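KLLA0C04147p (Kluyveromyces lactis, PDB 5H2D) binds ergosterol through its Osh1 ORD domain, the part crystallised here, and probably transfers sterols between membranes as an OSBP-family lipid-transport protein. Local coordinates at residues A83-Q88 against L99-I104; K160-G165 against T189-S194; K197-T202 against I228-T233. All blocks are in the same frame, centred on the assembly; numbering follows the deposited sequence.

Interaction 1: A83-Q88 against L99-I104; sequences ADLLNQ and LLYVAI
Y101 reaches across from helix 95-108 and puts its ring against L85 and Q88 of helix 84-90. L85 CD2 lies 4.1 Å from Y101 CD2, its chain crossing the tyrosine at about a right angle, while the other methyl, CD1, drops toward the next turn and meets I104 CG2 at 4.3 Å. One branch of L85 thus meets Y101 and the other I104. At the more exposed border, Q88, extended beyond CG, crosses obliquely and brings OE1 to the edge of the tyrosine ring, near its plane, 3.7 Å from Y101 CE2; the amide stands 83° from the ring. Y101 reaches this place with CG anti to its carbonyl carbon (chi1 -83°), which carries the ring over to the neighbouring helix. On the side of W161, L86 CD2 touches V102 CG2 at 4.3 Å, although both side chains leave their backbones away from the partner helix.

Behind these contacts are two nearly antiparallel short helical segments, at 174°, whose axes approach to 8.5 Å; no hydrogen bond crosses between them, and apart from the Q88 amide the side-chain contacts are apolar. F92, in the connection between the helices, meets the Y101 ring. Strand 314-319 touches Y101 and I104 through F315, V317 and W318, F269 of strand 265-272 lies against I104, and W161 of strand 161-173 packs on L86.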
loop_
_atom_site.group_PDB
_atom_site.type_symbol
_atom_site.label_atom_id
_atom_site.label_comp_id
_atom_site.label_asym_id
_atom_site.label_seq_id
_atom_site.Cartn_x
_atom_site.Cartn_y
_atom_site.Cartn_z
ATOM N N ALA A 83 1.982 -5.148 9.145
ATOM C CA ALA A 83 1.930 -6.507 8.625
ATOM C C ALA A 83 2.083 -7.573 9.710
ATOM O O ALA A 83 1.773 -8.737 9.433
ATOM C CB ALA A 83 3.010 -6.695 7.555
ATOM N N ASP A 84 2.547 -7.213 10.915
ATOM C CA ASP A 84 2.534 -8.165 12.031
ATOM C C ASP A 84 1.156 -8.784 12.207
ATOM O O ASP A 84 1.038 -9.928 12.667
ATOM C CB ASP A 84 2.959 -7.476 13.335
ATOM C CG ASP A 84 4.466 -7.239 13.424
ATOM O OD1 ASP A 84 5.202 -7.724 12.547
ATOM O OD2 ASP A 84 4.918 -6.567 14.383
ATOM N N LEU A 85 0.100 -8.037 11.865
ATOM C CA LEU A 85 -1.259 -8.560 11.989
ATOM C C LEU A 85 -1.449 -9.835 11.185
ATOM O O LEU A 85 -2.284 -10.676 11.546
ATOM C CB LEU A 85 -2.283 -7.511 11.546
ATOM C CG LEU A 85 -2.432 -6.329 12.496
ATOM C CD1 LEU A 85 -3.193 -5.188 11.843
ATOM C CD2 LEU A 85 -3.135 -6.770 13.769
ATOM N N LEU A 86 -0.705 -9.986 10.085
ATOM C CA LEU A 86 -0.889 -11.141 9.221
ATOM C C LEU A 86 -0.230 -12.387 9.797
ATOM O O LEU A 86 -0.735 -13.494 9.585
ATOM C CB LEU A 86 -0.365 -10.830 7.819
ATOM C CG LEU A 86 -1.130 -9.692 7.135
ATOM C CD1 LEU A 86 -0.572 -9.506 5.741
ATOM C CD2 LEU A 86 -2.614 -9.994 7.089
ATOM N N ASN A 87 0.882 -12.228 10.521
ATOM C CA ASN A 87 1.463 -13.362 11.236
ATOM C C ASN A 87 0.592 -13.757 12.412
ATOM O O ASN A 87 0.427 -14.951 12.696
ATOM C CB ASN A 87 2.869 -13.021 11.700
ATOM C CG ASN A 87 3.821 -12.918 10.554
ATOM O OD1 ASN A 87 3.758 -13.724 9.620
ATOM N ND2 ASN A 87 4.690 -11.913 10.586
ATOM N N GLN A 88 0.029 -12.772 13.113
ATOM C CA GLN A 88 -0.973 -13.087 14.123
ATOM C C GLN A 88 -2.120 -13.872 13.502
ATOM O O GLN A 88 -2.539 -14.907 14.031
ATOM C CB GLN A 88 -1.484 -11.805 14.780
ATOM C CG GLN A 88 -0.467 -11.088 15.644
ATOM C CD GLN A 88 -1.102 -9.975 16.443
ATOM O OE1 GLN A 88 -1.687 -9.059 15.882
ATOM N NE2 GLN A 88 -1.015 -10.067 17.767
ATOM N N LEU A 99 -9.742 -14.355 9.551
ATOM C CA LEU A 99 -10.364 -13.322 8.729
ATOM C C LEU A 99 -10.493 -12.005 9.490
ATOM O O LEU A 99 -10.298 -10.932 8.915
ATOM C CB LEU A 99 -11.727 -13.794 8.222
ATOM C CG LEU A 99 -12.500 -12.821 7.335
ATOM C CD1 LEU A 99 -11.600 -12.234 6.228
ATOM C CD2 LEU A 99 -13.743 -13.453 6.722
ATOM N N LEU A 100 -10.833 -12.061 10.778
ATOM C CA LEU A 100 -10.909 -10.832 11.564
ATOM C C LEU A 100 -9.598 -10.058 11.495
ATOM O O LEU A 100 -9.585 -8.834 11.282
ATOM C CB LEU A 100 -11.260 -11.156 13.017
ATOM C CG LEU A 100 -11.231 -9.979 14.003
ATOM C CD1 LEU A 100 -12.322 -8.959 13.669
ATOM C CD2 LEU A 100 -11.349 -10.470 15.436
ATOM N N TYR A 101 -8.482 -10.756 11.688
ATOM C CA TYR A 101 -7.193 -10.076 11.688
ATOM C C TYR A 101 -6.772 -9.657 10.281
ATOM O O TYR A 101 -6.158 -8.595 10.121
ATOM C CB TYR A 101 -6.148 -10.954 12.378
ATOM C CG TYR A 101 -6.198 -10.801 13.889
ATOM C CD1 TYR A 101 -7.316 -11.213 14.610
ATOM C CD2 TYR A 101 -5.141 -10.242 14.589
ATOM C CE1 TYR A 101 -7.378 -11.058 15.981
ATOM C CE2 TYR A 101 -5.193 -10.082 15.961
ATOM C CZ TYR A 101 -6.315 -10.503 16.653
ATOM O OH TYR A 101 -6.392 -10.366 18.024
ATOM N N VAL A 102 -7.106 -10.450 9.255
ATOM C CA VAL A 102 -6.907 -9.999 7.874
ATOM C C VAL A 102 -7.664 -8.699 7.636
ATOM O O VAL A 102 -7.121 -7.732 7.077
ATOM C CB VAL A 102 -7.333 -11.091 6.872
ATOM C CG1 VAL A 102 -7.480 -10.509 5.460
ATOM C CG2 VAL A 102 -6.327 -12.233 6.857
ATOM N N ALA A 103 -8.931 -8.652 8.061
ATOM C CA ALA A 103 -9.747 -7.461 7.859
ATOM C C ALA A 103 -9.138 -6.256 8.550
ATOM O O ALA A 103 -9.074 -5.161 7.980
ATOM C CB ALA A 103 -11.164 -7.695 8.382
ATOM N N ILE A 104 -8.728 -6.427 9.805
ATOM C CA ILE A 104 -8.172 -5.280 10.504
ATOM C C ILE A 104 -6.840 -4.878 9.880
ATOM O O ILE A 104 -6.534 -3.685 9.790
ATOM C CB ILE A 104 -8.096 -5.567 12.012
ATOM C CG1 ILE A 104 -9.530 -5.644 12.550
ATOM C CG2 ILE A 104 -7.321 -4.472 12.732
ATOM C CD1 ILE A 104 -9.670 -6.204 13.949
#

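Interaction 2: K160-G165 against T189-S194; sequences KWDFFG and TIRPDS
R191 and D162 face each other where strands 161-173 and 178-190 come together, and the arginine can be followed outward along its whole length. Its CB lies 3.7 Å from K160 O, the carbonyl that also accepts R191 N in a nearly straight backbone bond (175°). The chain then bends at chi3 (-77°), turning back over that carbonyl, so that K160 O lies over one face of the guanidinium. NE is taken by P159 O. At the tip the grip on D162 is end-on: NH2 donates to D162 OD1 at 2.8 Å and NH1 to D162 OD2 at 3.0 Å. D162 OD1 and OD2 lie close to the guanidinium plane, at its edge, but the carboxylate is turned 47° against it and met from above. NH1 also pairs with E198 and NH2 with S158 O, leaving the buried group with carboxylates and carbonyls around it. A methionine in its place would probably leave D162 and E198 without their shared counter-charge and the carbonyls of S158 and P159 without these donors.

A water donates to D162 OD2 and also bonds T189 OG1. K160 NZ forms a salt bridge to D193, using the syn lone pair of OD1 at 2.8 Å. On the sheet face of W161 and I190, W161 CB touches I190 CD1 at 3.8 Å. D162 and T189 form a hydrogen-bonded antiparallel pair and W161 and I190 a non-hydrogen-bonded one, at the open end of the beta hairpin that strands 161-173 and 178-190 build in the ORD domain.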
loop_
_atom_site.group_PDB
_atom_site.type_symbol
_atom_site.label_atom_id
_atom_site.label_comp_id
_atom_site.label_asym_id
_atom_site.label_seq_id
_atom_site.Cartn_x
_atom_site.Cartn_y
_atom_site.Cartn_z
ATOM N N LYS A 160 4.630 -16.914 6.134
ATOM C CA LYS A 160 3.268 -17.284 6.496
ATOM C C LYS A 160 2.195 -16.618 5.640
ATOM O O LYS A 160 1.017 -16.948 5.789
ATOM C CB LYS A 160 3.006 -16.954 7.969
ATOM C CG LYS A 160 3.984 -17.613 8.936
ATOM C CD LYS A 160 3.521 -17.464 10.381
ATOM C CE LYS A 160 4.523 -18.107 11.335
ATOM N NZ LYS A 160 3.845 -18.835 12.441
ATOM N N TRP A 161 2.558 -15.692 4.754
ATOM C CA TRP A 161 1.537 -14.979 3.994
ATOM C C TRP A 161 2.171 -14.326 2.771
ATOM O O TRP A 161 3.353 -13.975 2.782
ATOM C CB TRP A 161 0.831 -13.905 4.842
ATOM C CG TRP A 161 1.778 -12.939 5.521
ATOM C CD1 TRP A 161 2.281 -13.039 6.786
ATOM C CD2 TRP A 161 2.325 -11.729 4.970
ATOM N NE1 TRP A 161 3.110 -11.976 7.060
ATOM C CE2 TRP A 161 3.156 -11.158 5.959
ATOM C CE3 TRP A 161 2.193 -11.080 3.741
ATOM C CZ2 TRP A 161 3.854 -9.964 5.752
ATOM C CZ3 TRP A 161 2.887 -9.891 3.538
ATOM C CH2 TRP A 161 3.712 -9.352 4.535
ATOM N N ASP A 162 1.370 -14.191 1.720
ATOM C CA ASP A 162 1.711 -13.391 0.552
ATOM C C ASP A 162 0.659 -12.304 0.391
ATOM O O ASP A 162 -0.455 -12.406 0.913
ATOM C CB ASP A 162 1.765 -14.234 -0.727
ATOM C CG ASP A 162 2.685 -15.426 -0.603
ATOM O OD1 ASP A 162 3.781 -15.288 -0.019
ATOM O OD2 ASP A 162 2.277 -16.513 -1.077
ATOM N N PHE A 163 1.010 -11.254 -0.350
ATOM C CA PHE A 163 0.091 -10.138 -0.571
ATOM C C PHE A 163 0.455 -9.494 -1.897
ATOM O O PHE A 163 1.568 -8.986 -2.050
ATOM C CB PHE A 163 0.173 -9.112 0.565
ATOM C CG PHE A 163 -0.805 -7.966 0.441
ATOM C CD1 PHE A 163 -2.155 -8.195 0.180
ATOM C CD2 PHE A 163 -0.387 -6.660 0.662
ATOM C CE1 PHE A 163 -3.063 -7.127 0.099
ATOM C CE2 PHE A 163 -1.288 -5.608 0.590
ATOM C CZ PHE A 163 -2.620 -5.841 0.302
ATOM N N PHE A 164 -0.478 -9.476 -2.843
ATOM C CA PHE A 164 -0.182 -8.863 -4.131
ATOM C C PHE A 164 -1.449 -8.264 -4.714
ATOM O O PHE A 164 -2.569 -8.629 -4.342
ATOM C CB PHE A 164 0.458 -9.865 -5.112
ATOM C CG PHE A 164 -0.441 -11.020 -5.521
ATOM C CD1 PHE A 164 -1.308 -10.895 -6.599
ATOM C CD2 PHE A 164 -0.358 -12.246 -4.870
ATOM C CE1 PHE A 164 -2.114 -11.974 -6.998
ATOM C CE2 PHE A 164 -1.163 -13.326 -5.274
ATOM C CZ PHE A 164 -2.025 -13.177 -6.331
ATOM N N GLY A 165 -1.266 -7.313 -5.619
ATOM C CA GLY A 165 -2.431 -6.757 -6.281
ATOM C C GLY A 165 -2.051 -5.640 -7.216
ATOM O O GLY A 165 -0.870 -5.369 -7.463
ATOM N N THR A 189 -2.798 -14.153 0.742
ATOM C CA THR A 189 -2.699 -15.591 0.951
ATOM C C THR A 189 -2.158 -15.845 2.348
ATOM O O THR A 189 -1.138 -15.267 2.734
ATOM C CB THR A 189 -1.779 -16.236 -0.089
ATOM O OG1 THR A 189 -2.305 -16.022 -1.401
ATOM C CG2 THR A 189 -1.657 -17.741 0.166
ATOM N N ILE A 190 -2.834 -16.709 3.109
ATOM C CA ILE A 190 -2.380 -17.088 4.441
ATOM C C ILE A 190 -2.022 -18.566 4.410
ATOM O O ILE A 190 -2.770 -19.371 3.850
ATOM C CB ILE A 190 -3.439 -16.819 5.523
ATOM C CG1 ILE A 190 -3.704 -15.317 5.687
ATOM C CG2 ILE A 190 -2.985 -17.435 6.851
ATOM C CD1 ILE A 190 -2.585 -14.563 6.387
ATOM N N ARG A 191 -0.868 -18.906 4.988
ATOM C CA ARG A 191 -0.483 -20.292 5.262
ATOM C C ARG A 191 -0.640 -20.539 6.760
ATOM O O ARG A 191 0.274 -20.226 7.536
ATOM C CB ARG A 191 0.960 -20.553 4.816
ATOM C CG ARG A 191 1.114 -20.718 3.307
ATOM C CD ARG A 191 2.571 -20.745 2.871
ATOM N NE ARG A 191 3.170 -19.413 2.845
ATOM C CZ ARG A 191 2.979 -18.525 1.867
ATOM N NH1 ARG A 191 2.192 -18.811 0.836
ATOM N NH2 ARG A 191 3.571 -17.340 1.929
ATOM N N PRO A 192 -1.764 -21.104 7.211
ATOM C CA PRO A 192 -2.051 -21.135 8.652
ATOM C C PRO A 192 -1.128 -22.073 9.409
ATOM O O PRO A 192 -0.668 -23.091 8.887
ATOM C CB PRO A 192 -3.499 -21.635 8.713
ATOM C CG PRO A 192 -4.049 -21.438 7.326
ATOM C CD PRO A 192 -2.881 -21.633 6.414
ATOM N N ASP A 193 -0.879 -21.723 10.675
ATOM C CA ASP A 193 -0.056 -22.574 11.526
ATOM C C ASP A 193 -0.693 -23.941 11.726
ATOM O O ASP A 193 0.017 -24.929 11.936
ATOM C CB ASP A 193 0.180 -21.909 12.886
ATOM C CG ASP A 193 1.148 -20.745 12.812
ATOM O OD1 ASP A 193 1.795 -20.567 11.759
ATOM O OD2 ASP A 193 1.272 -20.015 13.814
ATOM N N SER A 194 -2.019 -24.018 11.657
ATOM C CA SER A 194 -2.713 -25.281 11.854
ATOM C C SER A 194 -4.147 -25.144 11.372
ATOM O O SER A 194 -4.685 -24.036 11.254
ATOM C CB SER A 194 -2.690 -25.705 13.325
ATOM O OG SER A 194 -3.575 -24.899 14.085
HETATM O O HOH W 1 0.420 -16.761 -2.828
#

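Interaction 3: K197-T202 against I228-T233; sequences KEELYT and IVNHNT
Two neighbouring antiparallel strands of the beta-barrel-like core of the ORD domain, 199-203 and 219-230, meet here, and the second runs out into an Asx turn at N230. T202 and V229 form the hydrogen-bonded pair, with T202 N to V229 O at 3.1 Å and the return bond from V229 N to T202 O; Y201 and N230 are the adjoining non-hydrogen-bonded pair. Past them the regular pairing ends, but H231 N still donates to L200 O, and N232 takes over with its side chain: L200 N donates to N232 OD1 at 3.0 Å, from above the amide plane. The turn itself is set by N230 OD1, which accepts N232 N at 2.7 Å.

On the face carrying Y201 and N230, the asparagine has CG anti to its own backbone N (chi1 -179°), which puts CG over one face of the Y201 ring, the amide steeply tilted at 61°. ND2 then donates to E199 OE2 at 3.1 Å, with the acceptor almost in the amide plane but approached from well above the carboxylate. The other oxygen, E199 OE1, accepts Y201 OH at 2.7 Å and forms a salt bridge with R98 of helix 95-108. Both carboxylate oxygens of this buried glutamate are therefore engaged, and the arginine probably stabilises its negative charge. A water accepts from N230 ND2 and donates to Y201 OH, bridging the two side chains.

The face of T202 carries a second polar link. H231 runs side by side with L200, its CD2 touching the leucine CG, and directs its ring edge at the threonine, where T202 OG1 and H231 NE2 are hydrogen-bonded at 2.6 Å.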
loop_
_atom_site.group_PDB
_atom_site.type_symbol
_atom_site.label_atom_id
_atom_site.label_comp_id
_atom_site.label_asym_id
_atom_site.label_seq_id
_atom_site.Cartn_x
_atom_site.Cartn_y
_atom_site.Cartn_z
ATOM N N LYS A 197 -5.546 -25.559 4.959
ATOM C CA LYS A 197 -4.638 -25.465 3.832
ATOM C C LYS A 197 -4.403 -23.994 3.502
ATOM O O LYS A 197 -5.121 -23.109 3.973
ATOM C CB LYS A 197 -5.216 -26.193 2.618
ATOM C CG LYS A 197 -6.743 -26.188 2.602
ATOM C CD LYS A 197 -7.334 -26.074 1.199
ATOM C CE LYS A 197 -8.850 -25.967 1.277
ATOM N NZ LYS A 197 -9.474 -25.588 -0.020
ATOM N N GLU A 198 -3.373 -23.739 2.698
ATOM C CA GLU A 198 -3.155 -22.389 2.184
ATOM C C GLU A 198 -4.465 -21.827 1.648
ATOM O O GLU A 198 -5.200 -22.507 0.926
ATOM C CB GLU A 198 -2.087 -22.426 1.089
ATOM C CG GLU A 198 -1.692 -21.072 0.526
ATOM C CD GLU A 198 -0.530 -21.177 -0.447
ATOM O OE1 GLU A 198 0.629 -21.032 -0.011
ATOM O OE2 GLU A 198 -0.771 -21.423 -1.648
ATOM N N GLU A 199 -4.773 -20.580 2.018
ATOM C CA GLU A 199 -6.066 -19.981 1.712
ATOM C C GLU A 199 -5.881 -18.592 1.110
ATOM O O GLU A 199 -4.914 -17.892 1.416
ATOM C CB GLU A 199 -6.949 -19.890 2.970
ATOM C CG GLU A 199 -6.333 -19.057 4.073
ATOM C CD GLU A 199 -7.085 -19.151 5.375
ATOM O OE1 GLU A 199 -6.736 -18.399 6.309
ATOM O OE2 GLU A 199 -8.006 -19.993 5.465
ATOM N N LEU A 200 -6.829 -18.202 0.263
ATOM C CA LEU A 200 -6.778 -16.939 -0.468
ATOM C C LEU A 200 -7.918 -16.026 -0.049
ATOM O O LEU A 200 -9.088 -16.405 -0.152
ATOM C CB LEU A 200 -6.862 -17.176 -1.975
ATOM C CG LEU A 200 -6.996 -15.916 -2.837
ATOM C CD1 LEU A 200 -5.724 -15.075 -2.727
ATOM C CD2 LEU A 200 -7.288 -16.274 -4.289
ATOM N N TYR A 201 -7.577 -14.805 0.368
ATOM C CA TYR A 201 -8.541 -13.737 0.592
ATOM C C TYR A 201 -8.415 -12.715 -0.532
ATOM O O TYR A 201 -7.305 -12.424 -0.983
ATOM C CB TYR A 201 -8.288 -13.047 1.934
ATOM C CG TYR A 201 -8.329 -13.945 3.156
ATOM C CD1 TYR A 201 -7.218 -14.694 3.548
ATOM C CD2 TYR A 201 -9.470 -14.008 3.939
ATOM C CE1 TYR A 201 -7.264 -15.495 4.679
ATOM C CE2 TYR A 201 -9.527 -14.810 5.059
ATOM C CZ TYR A 201 -8.425 -15.547 5.428
ATOM O OH TYR A 201 -8.489 -16.343 6.560
ATOM N N THR A 202 -9.539 -12.171 -0.997
ATOM C CA THR A 202 -9.489 -11.064 -1.951
ATOM C C THR A 202 -10.431 -9.942 -1.527
ATOM O O THR A 202 -11.442 -10.177 -0.852
ATOM C CB THR A 202 -9.840 -11.501 -3.389
ATOM O OG1 THR A 202 -11.159 -12.061 -3.415
ATOM C CG2 THR A 202 -8.847 -12.530 -3.915
ATOM N N ILE A 228 -14.330 -8.644 2.037
ATOM C CA ILE A 228 -13.238 -9.603 1.953
ATOM C C ILE A 228 -13.847 -10.995 1.945
ATOM O O ILE A 228 -14.686 -11.315 2.798
ATOM C CB ILE A 228 -12.261 -9.448 3.129
ATOM C CG1 ILE A 228 -11.792 -7.997 3.245
ATOM C CG2 ILE A 228 -11.106 -10.424 2.992
ATOM C CD1 ILE A 228 -11.015 -7.766 4.501
ATOM N N VAL A 229 -13.422 -11.824 1.000
ATOM C CA VAL A 229 -13.926 -13.190 0.912
ATOM C C VAL A 229 -12.762 -14.163 1.012
ATOM O O VAL A 229 -11.702 -13.958 0.405
ATOM C CB VAL A 229 -14.740 -13.415 -0.380
ATOM C CG1 VAL A 229 -15.969 -12.525 -0.373
ATOM C CG2 VAL A 229 -13.917 -13.132 -1.606
ATOM N N ASN A 230 -12.953 -15.216 1.805
ATOM C CA ASN A 230 -12.010 -16.324 1.856
ATOM C C ASN A 230 -12.476 -17.353 0.840
ATOM O O ASN A 230 -13.510 -18.000 1.038
ATOM C CB ASN A 230 -11.936 -16.922 3.257
ATOM C CG ASN A 230 -10.952 -18.073 3.348
ATOM O OD1 ASN A 230 -10.796 -18.853 2.403
ATOM N ND2 ASN A 230 -10.272 -18.179 4.478
ATOM N N HIS A 231 -11.732 -17.493 -0.257
ATOM C CA HIS A 231 -12.192 -18.348 -1.343
ATOM C C HIS A 231 -12.151 -19.821 -0.983
ATOM O O HIS A 231 -12.742 -20.636 -1.699
ATOM C CB HIS A 231 -11.363 -18.099 -2.597
ATOM C CG HIS A 231 -11.586 -16.747 -3.194
ATOM N ND1 HIS A 231 -12.484 -16.519 -4.215
ATOM C CD2 HIS A 231 -11.038 -15.545 -2.898
ATOM C CE1 HIS A 231 -12.471 -15.235 -4.530
ATOM N NE2 HIS A 231 -11.601 -14.623 -3.746
ATOM N N ASN A 232 -11.482 -20.178 0.105
ATOM C CA ASN A 232 -11.343 -21.573 0.470
ATOM C C ASN A 232 -12.390 -22.043 1.473
ATOM O O ASN A 232 -12.768 -23.219 1.430
ATOM C CB ASN A 232 -9.934 -21.828 1.018
ATOM C CG ASN A 232 -8.853 -21.667 -0.048
ATOM O OD1 ASN A 232 -8.506 -20.549 -0.446
ATOM N ND2 ASN A 232 -8.312 -22.786 -0.508
ATOM N N THR A 233 -12.917 -21.168 2.336
ATOM C CA THR A 233 -13.697 -21.695 3.472
ATOM C C THR A 233 -15.255 -21.729 3.439
ATOM O O THR A 233 -15.812 -22.717 3.914
ATOM C CB THR A 233 -13.274 -20.994 4.790
ATOM O OG1 THR A 233 -13.285 -19.570 4.641
ATOM C CG2 THR A 233 -11.883 -21.469 5.209
HETATM O O HOH W 2 -12.414 -24.853 -0.691
HETATM O O HOH W 3 -11.610 -17.027 6.703
#

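How the interactions relate
All three contacts lie within the ORD domain, on the same side of the chain's centre, and follow one another along the sequence. Interactions 2 and 3 have centres about 9 Å apart and share the sheet, since strands 178-190 and 199-203 are neighbours in it; the salt bridge R191 to E198 joins them directly. Interaction 1 supplies the helical layer packed on that sheet, its centre about 10 Å from interaction 2 and about 13 Å from interaction 3. A83 and L86 lie against W161, while L99 rests on Y201 and I228, and A103 on I228. The side chains of L86, W161 and I228 stay about 13-14 Å from ergosterol, without direct touch of the sterol.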